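Aldehyde dehydrogenase 12 (PDB 6D97) catalyses the NAD-dependent oxidation of L-glutamate gamma-semialdehyde, the last step of proline catabolism in maize. Local coordinates at residues N60-P65 / D224-I229; T196-P201 / P365-T370. One frame throughout, in Å; residues are numbered along the deposited sequence.

Interaction 1 (N60-P65 / D224-I229). With NAD (nicotinamide-adenine-dinucleotide), chain E.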
# COMPACT_ATOMS: atom_id res chain seq x y z
N ASN A 60 16.74 9.42 44.94
CA ASN A 60 18.10 9.05 44.56
C ASN A 60 18.75 10.21 43.83
O ASN A 60 18.10 10.89 43.04
CB ASN A 60 18.11 7.79 43.69
N TRP A 61 20.03 10.44 44.11
CA TRP A 61 20.74 11.58 43.54
C TRP A 61 21.50 11.18 42.28
O TRP A 61 22.21 10.17 42.27
CB TRP A 61 21.71 12.18 44.56
CG TRP A 61 21.06 13.07 45.59
CD1 TRP A 61 20.84 12.76 46.90
CD2 TRP A 61 20.55 14.39 45.39
NE1 TRP A 61 20.23 13.82 47.53
CE2 TRP A 61 20.04 14.83 46.63
CE3 TRP A 61 20.49 15.26 44.30
CZ2 TRP A 61 19.46 16.09 46.80
CZ3 TRP A 61 19.91 16.51 44.47
CH2 TRP A 61 19.41 16.91 45.71
N ILE A 62 21.33 11.97 41.23
CA ILE A 62 22.12 11.87 40.01
C ILE A 62 23.22 12.90 40.09
O ILE A 62 22.98 14.05 40.48
CB ILE A 62 21.24 12.09 38.76
CG1 ILE A 62 20.08 11.10 38.72
CG2 ILE A 62 22.09 12.03 37.49
CD1 ILE A 62 20.51 9.65 38.74
N VAL A 63 24.44 12.51 39.74
CA VAL A 63 25.56 13.45 39.78
C VAL A 63 25.74 14.07 38.40
O VAL A 63 25.46 13.47 37.36
CB VAL A 63 26.87 12.78 40.26
CG1 VAL A 63 26.76 12.42 41.74
CG2 VAL A 63 27.20 11.57 39.41
N ASP A 64 26.20 15.32 38.41
CA ASP A 64 26.54 16.04 37.19
C ASP A 64 27.71 15.34 36.51
O ASP A 64 28.79 15.22 37.12
CB ASP A 64 26.88 17.49 37.52
CG ASP A 64 27.11 18.36 36.28
OD1 ASP A 64 27.57 17.85 35.23
OD2 ASP A 64 26.83 19.57 36.36
N PRO A 65 27.57 14.87 35.27
CA PRO A 65 28.67 14.15 34.62
C PRO A 65 29.93 14.98 34.42
O PRO A 65 30.98 14.40 34.14
CB PRO A 65 28.08 13.73 33.27
CG PRO A 65 26.59 13.81 33.46
CD PRO A 65 26.38 14.95 34.41
N ASP A 224 15.89 6.07 31.71
CA ASP A 224 17.06 5.99 32.58
C ASP A 224 17.11 7.19 33.51
O ASP A 224 17.07 8.34 33.06
CB ASP A 224 18.34 5.91 31.73
CG ASP A 224 19.55 5.49 32.55
OD1 ASP A 224 19.92 6.20 33.52
OD2 ASP A 224 20.14 4.44 32.23
N SER A 225 17.18 6.91 34.81
CA SER A 225 17.04 7.97 35.81
C SER A 225 18.09 9.05 35.64
O SER A 225 17.89 10.19 36.09
CB SER A 225 17.11 7.39 37.22
OG SER A 225 16.00 6.56 37.48
N LYS A 226 19.22 8.72 35.01
CA LYS A 226 20.26 9.72 34.80
C LYS A 226 19.77 10.88 33.95
O LYS A 226 20.23 12.01 34.12
CB LYS A 226 21.49 9.08 34.15
CG LYS A 226 22.35 8.26 35.09
CD LYS A 226 23.63 7.81 34.40
CE LYS A 226 23.78 6.30 34.43
NZ LYS A 226 22.72 5.61 33.63
N VAL A 227 18.83 10.63 33.03
CA VAL A 227 18.40 11.64 32.06
C VAL A 227 16.90 11.84 32.03
O VAL A 227 16.41 12.62 31.21
CB VAL A 227 18.92 11.29 30.65
CG1 VAL A 227 20.42 11.10 30.67
CG2 VAL A 227 18.21 10.05 30.13
N SER A 228 16.14 11.17 32.90
CA SER A 228 14.68 11.20 32.80
C SER A 228 14.09 12.58 33.01
O SER A 228 12.89 12.76 32.80
CB SER A 228 14.06 10.22 33.80
OG SER A 228 14.41 10.56 35.14
N ILE A 229 14.91 13.56 33.43
CA ILE A 229 14.41 14.92 33.62
C ILE A 229 13.90 15.48 32.30
O ILE A 229 12.96 16.28 32.28
CB ILE A 229 15.51 15.81 34.24
CG1 ILE A 229 14.91 17.13 34.75
CG2 ILE A 229 16.62 16.09 33.24
CD1 ILE A 229 15.81 17.88 35.71
PA NAD E . 20.51 -0.58 29.65
O1A NAD E . 20.05 -1.99 29.15
O2A NAD E . 21.51 -0.47 30.69
O5B NAD E . 19.54 0.31 30.31
C5B NAD E . 18.49 0.88 29.55
C4B NAD E . 17.18 1.02 30.32
O4B NAD E . 16.64 -0.23 30.71
C3B NAD E . 17.28 1.90 31.52
O3B NAD E . 16.15 2.67 31.66
C2B NAD E . 17.39 0.92 32.61
O2B NAD E . 16.93 1.46 33.80
C1B NAD E . 16.51 -0.16 32.11
N9A NAD E . 16.77 -1.48 32.66
C8A NAD E . 17.98 -2.06 32.98
N7A NAD E . 17.77 -3.30 33.44
C5A NAD E . 16.41 -3.57 33.42
C6A NAD E . 15.62 -4.66 33.76
N6A NAD E . 16.25 -5.85 34.28
N1A NAD E . 14.29 -4.60 33.62
C2A NAD E . 13.67 -3.50 33.14
N3A NAD E . 14.40 -2.41 32.79
C4A NAD E . 15.75 -2.42 32.92
O3 NAD E . 21.11 0.37 28.71
PN NAD E . 22.59 0.94 28.75
O1N NAD E . 22.71 1.68 27.36
O2N NAD E . 22.76 1.97 29.83
O5D NAD E . 23.67 -0.10 28.83
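An Asx turn at the end of a strand of the Rossmann-type sheet, beside the bound NAD, forms one side of this contact; the other is Ile-62 on strand 60-63, at the edge of a small mixed sheet. Ile-62 reaches the turn with all three of its outer carbons and meets mostly backbone. CG1 lies 3.5 Å from Ser-225 O, and CG2 is 3.8 Å from Lys-226 O. CG1 is anti to the carbonyl carbon and CG2 anti to the backbone N (chi1 -57°), both facing the turn. CD1 rests 3.9 Å from Lys-226 CA and brushes the lysine CG. The rest of the Lys-226 chain leads away from strand 60-63 and folds back to Asp-224. The backbone N of Lys-226 lies 3.0 Å from Asp-224 OD1, which accepts through its anti lone pair in a fairly straight bond. Lys-226 NZ, 2.9 Å from the same OD1, makes a salt bridge on the syn side, 27° out of the carboxylate plane. The carboxylate is thus fixed against its own turn, which the bond from Val-227 N to Asp-224 O also tightens. An asparagine in place of Asp-224 could keep the turn but would probably leave the ammonium of Lys-226 without its countercharge. Ser-225 OG bonds to Glu-76. Asp-224 N lies 3.4 Å from NAD O3B, and OD2 is 3.9 Å from C3B, so the residue borders the adenosine ribose. The arrangement belongs to the NAD pocket of an aldehyde dehydrogenase: a strand-to-helix loop meeting the ribose on one side and an outer sheet on another.

Interaction 2 (T196-P201 / P365-T370). With NAD (nicotinamide-adenine-dinucleotide), chain E.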
# COMPACT_ATOMS: atom_id res chain seq x y z
N THR A 196 13.65 3.09 27.88
CA THR A 196 14.62 3.74 27.01
C THR A 196 15.88 4.12 27.77
O THR A 196 15.86 4.26 29.00
CB THR A 196 14.03 4.98 26.34
OG1 THR A 196 13.94 6.05 27.29
CG2 THR A 196 12.65 4.69 25.79
N PRO A 197 17.02 4.30 27.06
CA PRO A 197 18.31 4.47 27.75
C PRO A 197 18.74 5.92 27.94
O PRO A 197 17.96 6.85 27.74
CB PRO A 197 19.28 3.73 26.82
CG PRO A 197 18.74 4.07 25.46
CD PRO A 197 17.22 4.19 25.60
N PHE A 198 20.01 6.10 28.30
CA PHE A 198 20.48 7.42 28.72
C PHE A 198 20.83 8.32 27.54
O PHE A 198 20.75 9.55 27.67
CB PHE A 198 21.71 7.27 29.62
CG PHE A 198 22.99 6.99 28.87
CD1 PHE A 198 23.34 5.68 28.55
CD2 PHE A 198 23.83 8.02 28.48
CE1 PHE A 198 24.50 5.42 27.86
CE2 PHE A 198 24.99 7.76 27.79
CZ PHE A 198 25.33 6.46 27.47
N ASN A 199 21.24 7.76 26.40
CA ASN A 199 22.00 8.55 25.44
C ASN A 199 21.12 9.48 24.60
O ASN A 199 21.60 10.52 24.15
CB ASN A 199 22.83 7.63 24.54
CG ASN A 199 21.99 6.64 23.78
OD1 ASN A 199 20.96 6.16 24.26
ND2 ASN A 199 22.43 6.31 22.57
N PHE A 200 19.85 9.15 24.40
CA PHE A 200 18.91 10.04 23.71
C PHE A 200 17.74 10.30 24.65
O PHE A 200 16.70 9.61 24.58
CB PHE A 200 18.45 9.46 22.38
CG PHE A 200 19.52 9.44 21.32
CD1 PHE A 200 19.81 10.59 20.59
CD2 PHE A 200 20.25 8.29 21.07
CE1 PHE A 200 20.80 10.58 19.63
CE2 PHE A 200 21.24 8.27 20.10
CZ PHE A 200 21.52 9.42 19.38
N PRO A 201 17.85 11.28 25.55
CA PRO A 201 16.83 11.46 26.59
C PRO A 201 15.49 11.97 26.08
O PRO A 201 14.52 11.95 26.84
CB PRO A 201 17.47 12.49 27.54
CG PRO A 201 18.93 12.54 27.16
CD PRO A 201 18.97 12.23 25.70
N PRO A 365 32.21 13.11 28.85
CA PRO A 365 31.98 11.97 29.75
C PRO A 365 31.32 10.81 29.02
O PRO A 365 30.51 10.98 28.11
CB PRO A 365 31.05 12.56 30.82
CG PRO A 365 31.24 14.04 30.74
CD PRO A 365 31.53 14.33 29.30
N VAL A 366 31.70 9.60 29.44
CA VAL A 366 31.18 8.35 28.89
C VAL A 366 30.44 7.67 30.02
O VAL A 366 31.06 7.11 30.94
CB VAL A 366 32.29 7.47 28.32
CG1 VAL A 366 31.70 6.20 27.76
CG2 VAL A 366 33.07 8.22 27.26
N LEU A 367 29.11 7.69 29.96
CA LEU A 367 28.30 7.43 31.14
C LEU A 367 28.23 5.95 31.52
O LEU A 367 27.84 5.64 32.65
CB LEU A 367 26.89 7.98 30.95
CG LEU A 367 26.74 9.50 30.75
CD1 LEU A 367 25.34 9.96 31.11
CD2 LEU A 367 27.79 10.25 31.57
N THR A 368 28.60 5.04 30.63
CA THR A 368 28.47 3.62 30.93
C THR A 368 29.76 2.82 30.73
O THR A 368 29.73 1.59 30.87
CB THR A 368 27.35 2.98 30.10
OG1 THR A 368 27.63 3.14 28.70
CG2 THR A 368 26.02 3.62 30.43
N VAL A 369 30.88 3.46 30.42
CA VAL A 369 32.17 2.78 30.34
C VAL A 369 33.21 3.66 31.02
O VAL A 369 33.38 4.82 30.65
CB VAL A 369 32.61 2.47 28.89
CG1 VAL A 369 33.79 1.50 28.89
CG2 VAL A 369 31.46 1.92 28.08
N THR A 370 33.91 3.11 32.01
CA THR A 370 34.94 3.87 32.70
C THR A 370 36.18 4.00 31.82
O THR A 370 36.37 3.27 30.84
CB THR A 370 35.31 3.21 34.02
OG1 THR A 370 35.94 1.94 33.76
CG2 THR A 370 34.08 2.99 34.88
PA NAD E . 20.51 -0.58 29.65
O1A NAD E . 20.05 -1.99 29.15
O2A NAD E . 21.51 -0.47 30.69
O5B NAD E . 19.54 0.31 30.31
C5B NAD E . 18.49 0.88 29.55
C4B NAD E . 17.18 1.02 30.32
O4B NAD E . 16.64 -0.23 30.71
C3B NAD E . 17.28 1.90 31.52
O3B NAD E . 16.15 2.67 31.66
C2B NAD E . 17.39 0.92 32.61
O2B NAD E . 16.93 1.46 33.80
C1B NAD E . 16.51 -0.16 32.11
N9A NAD E . 16.77 -1.48 32.66
C8A NAD E . 17.98 -2.06 32.98
N7A NAD E . 17.77 -3.30 33.44
C5A NAD E . 16.41 -3.57 33.42
C6A NAD E . 15.62 -4.66 33.76
N6A NAD E . 16.25 -5.85 34.28
N1A NAD E . 14.29 -4.60 33.62
C2A NAD E . 13.67 -3.50 33.14
N3A NAD E . 14.40 -2.41 32.79
C4A NAD E . 15.75 -2.42 32.92
O3 NAD E . 21.11 0.37 28.71
PN NAD E . 22.59 0.94 28.75
O1N NAD E . 22.71 1.68 27.36
O2N NAD E . 22.76 1.97 29.83
O5D NAD E . 23.67 -0.10 28.83
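Leu-367 and Thr-368 meet the ring of Phe-198 across this buried contact, at the approach to the NAD diphosphate. After Pro-365 and Val-366, the backbone N of Leu-367 donates a hydrogen bond to Gln-326 OE1. Leu-367 lies over one face of the phenyl ring: its CB is 4.1 Å from the ring centroid and 27° off the normal, a CH-pi contact. CD1 continues along the same ring, 3.6 Å from Phe-198 CD2, so the two side chains pass at a slant. Phe-198 stands with CG between its backbone N and carbonyl carbon (chi1 78°), which sends the ring out to the leucine, while CB of Asn-199 sits over the centre of the other face, 3.9 Å above the plane. Thr-368 follows, its side chain and that of Phe-198 pointing at each other. Its methyl CG2, on the same side of the ring plane as Leu-367 CB, approaches Phe-198 CE1 obliquely at 3.5 Å and lies 3.7 Å from NAD O2N. That diphosphate oxygen is near the plane of the Phe-198 ring, at its edge, 4.0 Å from CD1. Thr-370 caps helix 371-382 through OG1. At the far end of 196-201, Thr-196 O accepts a hydrogen bond from NAD O3B at 3.1 Å. Ribose and diphosphate are thus bordered by one loop, with a second meeting it beside the diphosphate, in the NAD pocket of the aldehyde dehydrogenase fold.

From the N terminus the chain runs through strand 60-63, then across helices and strands to strand 191-196 and the loop 196-201. Strand 218-223 follows, and its outgoing loop 224-229 closes interaction 1 against 60-65. The chain then completes the parallel sheet and goes on to 365-370, where interaction 2 closes on 196-201. The two loops cross, since their segments alternate. Interaction 1 ties the outer mixed sheet to the parallel nucleotide-binding sheet; interaction 2 joins that sheet to the loop before helix 371-382. They meet directly: Asp-224 N probably bonds to Thr-196 O, Val-227 packs on Pro-201, and Pro-65 touches Pro-365. Both border the same NAD.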